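Local coordinates for aeromonas extracellular serine protease (PDB 3WQB), which cleaves peptide bonds after paired basic residues, one of them lysine, and is a probable virulence factor that attacks host plasma proteins, at residues Glu492-Ser495 against Thr499-Ile502; Gly545-Glu550 against Trp588-Leu593. The protein carries 1 engineered substitution. All coordinates share one frame; numbering follows the deposited sequence.

Contact 1: Glu492-Ser495 against Thr499-Ile502; sequences ELVS and TRSI
Glu492-Ser495 and Thr499-Ile502 run antiparallel, their short strand axes 163° apart and 4.6 Å away at closest approach. Leu493 and Ser501 form the hydrogen-bonded pair, with Leu493 N to Ser501 O at 2.8 Å and Ser501 N returning to Leu493 O at 2.9 Å. Non-hydrogen-bonded pairs flank it, Glu492 with Ile502 and Val494 with Arg500, and near the turn Ser495 N bonds to Thr499 O at 2.9 Å.

Glu492, Val494, Arg500 and Ile502 share one face of the sheet, where a diagonal salt bridge links Glu492 to Arg500. The Glu492 chain is extended, with CG anti to the backbone N (chi1 -162°), which brings its carboxylate over the neighbouring strand, between Arg500 and Ile502. Arg500 bends at chi3 and presents NE to Glu492 OE1 at 2.7 Å. That bond is short but poorly aligned: NE comes from well above the carboxylate plane, and the two flat groups stand 79° apart. A weak second bond runs from NH2 to Glu492 OE2, and NH2 also forms a salt bridge to Glu550, so the guanidinium is held between two acids. Val494 lies alongside Arg500 and sets CG2 over one guanidinium face, 3.7 Å from NH1, while Ile502 CG1 rests against the Glu492 carboxylate carbon CD at 3.7 Å.

On the other face Leu493 packs on Val475 and Val477 of strand 471-482, and Ser501 OG bonds to Ser535. At the turn, Ser495 OG accepts a weak bond from Thr499 N, but Glu541 is the main partner of the Ser495 and Thr499 hydroxyls, one carboxylate oxygen to each. The whole is a beta hairpin whose second strand, 500-502, edges a four-stranded antiparallel sheet in the C-terminal P-domain of this furin-type protease.

Contact 2: Gly545-Glu550 against Trp588-Leu593; sequences GTWRLE and WSLRVL
Trp547 and Leu549 point into the P-domain's beta sandwich, where they meet Trp588 and Leu590 from the facing sheet. The two strand segments pass 9.3 Å apart at 137°, so the layers are joined by side chains. Leu549 CB sits over the centre of the Trp588 six-membered ring in a CH-pi contact, 3.7 Å from the centroid and only 8° off the ring normal, and its CD2 reaches back to Trp588 CG at 3.6 Å. Leu590 does the converse, laying CD2 over the five-membered ring of Trp547, with Trp547 CG 3.6 Å away.

Trp588 takes a chi1 of 69°, which sets CG between its backbone N and carbonyl carbon and turns one indole face to Leu549. Its NE1 donates to Ser462 OG on strand 460-466. The Trp547 indole is fixed in turn by NE1 bonding to Ala543 O, with Phe538 meeting the ring edge-to-face.

Away from this core, Arg548 grips Glu550 side-on, within the same strand. Both of its donors fall on one oxygen: Glu550 OE2 takes Arg548 NE at 2.9 Å and Arg548 NH2 at 3.2 Å.

Overall arrangement
Contacts 1 and 2 are centred about 9 Å apart and share a sheet, since strands 489-494 and 545-553 are neighbours in it. Contact 1 extends that sheet to its edge, whereas contact 2 ties it to strand 583-595 across the sandwich. Glu492 O and Glu550 N, 2.8 Å apart, probably form a backbone hydrogen bond between them. A salt bridge from Arg500 NH2 to Glu550 OE1, 2.7 Å, joins the acid-base pairs of both contacts into one chain of charges, Glu492-Arg500-Glu550-Arg548. On the opposite face of the sheet, Leu493 CD1 packs 3.4 Å from Arg548 O. Both contacts lie in the P-domain, away from the calcium sites and the predicted charge-relay positions Asp78, His115 and Ala336, the last an engineered substitution.

Contact 1: Glu492-Ser495 against Thr499-Ile502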
# COMPACT_ATOMS: atom_id res chain seq x y z
N GLU A 492 6.13 -7.41 -18.36
CA GLU A 492 7.33 -7.94 -17.71
C GLU A 492 8.55 -7.09 -18.07
O GLU A 492 8.61 -6.52 -19.15
CB GLU A 492 7.53 -9.39 -18.16
CG GLU A 492 8.45 -10.25 -17.31
CD GLU A 492 8.26 -11.76 -17.54
OE1 GLU A 492 9.03 -12.54 -16.94
OE2 GLU A 492 7.34 -12.17 -18.29
N LEU A 493 9.50 -7.02 -17.15
CA LEU A 493 10.73 -6.26 -17.34
C LEU A 493 11.94 -7.17 -17.16
O LEU A 493 11.96 -8.01 -16.25
CB LEU A 493 10.79 -5.10 -16.36
CG LEU A 493 11.94 -4.09 -16.50
CD1 LEU A 493 11.84 -3.33 -17.82
CD2 LEU A 493 11.98 -3.13 -15.32
N VAL A 494 12.94 -7.01 -18.04
CA VAL A 494 14.15 -7.83 -18.02
C VAL A 494 15.37 -6.93 -17.83
O VAL A 494 15.54 -5.93 -18.53
CB VAL A 494 14.30 -8.66 -19.32
CG1 VAL A 494 15.44 -9.67 -19.21
CG2 VAL A 494 13.00 -9.39 -19.71
N SER A 495 16.22 -7.27 -16.86
CA SER A 495 17.42 -6.48 -16.57
C SER A 495 18.60 -6.91 -17.45
O SER A 495 18.54 -7.95 -18.11
CB SER A 495 17.80 -6.63 -15.09
OG SER A 495 18.37 -7.91 -14.84
N THR A 499 17.65 -11.08 -15.55
CA THR A 499 16.63 -11.25 -14.50
C THR A 499 15.27 -10.71 -14.97
O THR A 499 15.20 -9.66 -15.60
CB THR A 499 17.06 -10.52 -13.23
OG1 THR A 499 18.40 -10.90 -12.91
CG2 THR A 499 16.14 -10.83 -12.05
N ARG A 500 14.20 -11.43 -14.65
CA ARG A 500 12.87 -11.02 -15.10
C ARG A 500 11.98 -10.66 -13.92
O ARG A 500 12.10 -11.25 -12.83
CB ARG A 500 12.22 -12.15 -15.89
CG ARG A 500 13.00 -12.57 -17.13
CD ARG A 500 12.39 -13.81 -17.74
NE ARG A 500 11.10 -13.53 -18.37
CZ ARG A 500 10.96 -13.08 -19.62
NH1 ARG A 500 12.01 -12.87 -20.39
NH2 ARG A 500 9.75 -12.86 -20.09
N SER A 501 11.05 -9.72 -14.15
CA SER A 501 10.09 -9.33 -13.12
C SER A 501 8.76 -9.01 -13.78
O SER A 501 8.70 -8.14 -14.66
CB SER A 501 10.59 -8.09 -12.39
OG SER A 501 9.68 -7.68 -11.38
N ILE A 502 7.70 -9.71 -13.37
CA ILE A 502 6.37 -9.42 -13.88
C ILE A 502 5.83 -8.19 -13.16
O ILE A 502 5.57 -8.21 -11.95
CB ILE A 502 5.44 -10.64 -13.75
CG1 ILE A 502 5.94 -11.76 -14.67
CG2 ILE A 502 3.99 -10.26 -14.04
CD1 ILE A 502 5.33 -13.13 -14.40

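Contact 2: Gly545-Glu550 against Trp588-Leu593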
# COMPACT_ATOMS: atom_id res chain seq x y z
N GLY A 545 23.59 -1.51 -18.89
CA GLY A 545 23.23 -2.41 -19.97
C GLY A 545 21.80 -2.23 -20.39
O GLY A 545 21.15 -1.23 -20.06
N THR A 546 21.30 -3.22 -21.13
CA THR A 546 19.98 -3.12 -21.72
C THR A 546 18.88 -3.67 -20.82
O THR A 546 19.02 -4.75 -20.23
CB THR A 546 19.91 -3.81 -23.10
OG1 THR A 546 20.47 -5.12 -23.01
CG2 THR A 546 20.70 -3.02 -24.15
N TRP A 547 17.80 -2.90 -20.73
CA TRP A 547 16.58 -3.27 -20.03
C TRP A 547 15.46 -3.42 -21.05
O TRP A 547 15.30 -2.58 -21.94
CB TRP A 547 16.20 -2.18 -19.04
CG TRP A 547 17.14 -2.05 -17.88
CD1 TRP A 547 18.36 -1.44 -17.86
CD2 TRP A 547 16.90 -2.50 -16.54
NE1 TRP A 547 18.91 -1.50 -16.60
CE2 TRP A 547 18.02 -2.14 -15.77
CE3 TRP A 547 15.83 -3.17 -15.93
CZ2 TRP A 547 18.12 -2.46 -14.41
CZ3 TRP A 547 15.92 -3.49 -14.58
CH2 TRP A 547 17.06 -3.12 -13.83
N ARG A 548 14.68 -4.50 -20.95
CA ARG A 548 13.65 -4.78 -21.93
C ARG A 548 12.26 -4.89 -21.31
O ARG A 548 12.06 -5.64 -20.35
CB ARG A 548 13.99 -6.06 -22.70
CG ARG A 548 12.98 -6.46 -23.77
CD ARG A 548 13.44 -7.65 -24.57
NE ARG A 548 13.39 -8.91 -23.83
CZ ARG A 548 14.45 -9.58 -23.39
NH1 ARG A 548 15.68 -9.09 -23.59
NH2 ARG A 548 14.30 -10.73 -22.74
N LEU A 549 11.32 -4.14 -21.86
CA LEU A 549 9.91 -4.29 -21.50
C LEU A 549 9.24 -5.26 -22.45
O LEU A 549 9.45 -5.20 -23.66
CB LEU A 549 9.20 -2.94 -21.57
CG LEU A 549 7.77 -2.92 -21.02
CD1 LEU A 549 7.79 -2.93 -19.49
CD2 LEU A 549 7.03 -1.71 -21.54
N GLU A 550 8.43 -6.16 -21.89
CA GLU A 550 7.72 -7.15 -22.69
C GLU A 550 6.24 -7.05 -22.36
O GLU A 550 5.88 -7.02 -21.19
CB GLU A 550 8.23 -8.56 -22.37
CG GLU A 550 9.64 -8.83 -22.87
CD GLU A 550 10.09 -10.26 -22.67
OE1 GLU A 550 9.37 -11.07 -22.03
OE2 GLU A 550 11.17 -10.60 -23.18
N TRP A 588 7.16 3.72 -23.36
CA TRP A 588 7.41 3.43 -21.96
C TRP A 588 8.59 4.24 -21.50
O TRP A 588 9.37 4.73 -22.32
CB TRP A 588 7.62 1.93 -21.72
CG TRP A 588 8.89 1.34 -22.27
CD1 TRP A 588 9.23 1.22 -23.58
CD2 TRP A 588 9.96 0.78 -21.51
NE1 TRP A 588 10.46 0.62 -23.69
CE2 TRP A 588 10.93 0.33 -22.43
CE3 TRP A 588 10.21 0.63 -20.14
CZ2 TRP A 588 12.12 -0.28 -22.03
CZ3 TRP A 588 11.38 0.01 -19.74
CH2 TRP A 588 12.32 -0.44 -20.68
N SER A 589 8.71 4.40 -20.19
CA SER A 589 9.82 5.11 -19.59
C SER A 589 10.38 4.30 -18.44
O SER A 589 9.64 3.60 -17.75
CB SER A 589 9.38 6.49 -19.10
OG SER A 589 8.91 7.29 -20.16
N LEU A 590 11.69 4.41 -18.24
CA LEU A 590 12.40 3.68 -17.20
C LEU A 590 13.15 4.62 -16.28
O LEU A 590 13.88 5.50 -16.75
CB LEU A 590 13.39 2.69 -17.84
CG LEU A 590 14.29 1.88 -16.91
CD1 LEU A 590 13.47 0.94 -16.01
CD2 LEU A 590 15.30 1.08 -17.71
N ARG A 591 12.96 4.43 -14.98
CA ARG A 591 13.75 5.14 -13.99
C ARG A 591 14.43 4.16 -13.06
O ARG A 591 13.77 3.34 -12.40
CB ARG A 591 12.91 6.14 -13.18
CG ARG A 591 13.78 6.97 -12.26
CD ARG A 591 13.03 8.13 -11.68
NE ARG A 591 13.91 9.29 -11.63
CZ ARG A 591 13.56 10.48 -11.16
NH1 ARG A 591 12.34 10.68 -10.68
NH2 ARG A 591 14.45 11.47 -11.16
N VAL A 592 15.75 4.22 -13.01
CA VAL A 592 16.51 3.41 -12.06
C VAL A 592 16.83 4.24 -10.80
O VAL A 592 17.36 5.35 -10.89
CB VAL A 592 17.80 2.87 -12.71
CG1 VAL A 592 18.55 1.99 -11.74
CG2 VAL A 592 17.48 2.07 -13.96
N LEU A 593 16.50 3.68 -9.64
CA LEU A 593 16.82 4.28 -8.34
C LEU A 593 17.85 3.38 -7.66
O LEU A 593 17.63 2.17 -7.53
CB LEU A 593 15.56 4.38 -7.48
CG LEU A 593 14.43 5.23 -8.05
CD1 LEU A 593 13.47 4.40 -8.87
CD2 LEU A 593 13.70 5.89 -6.89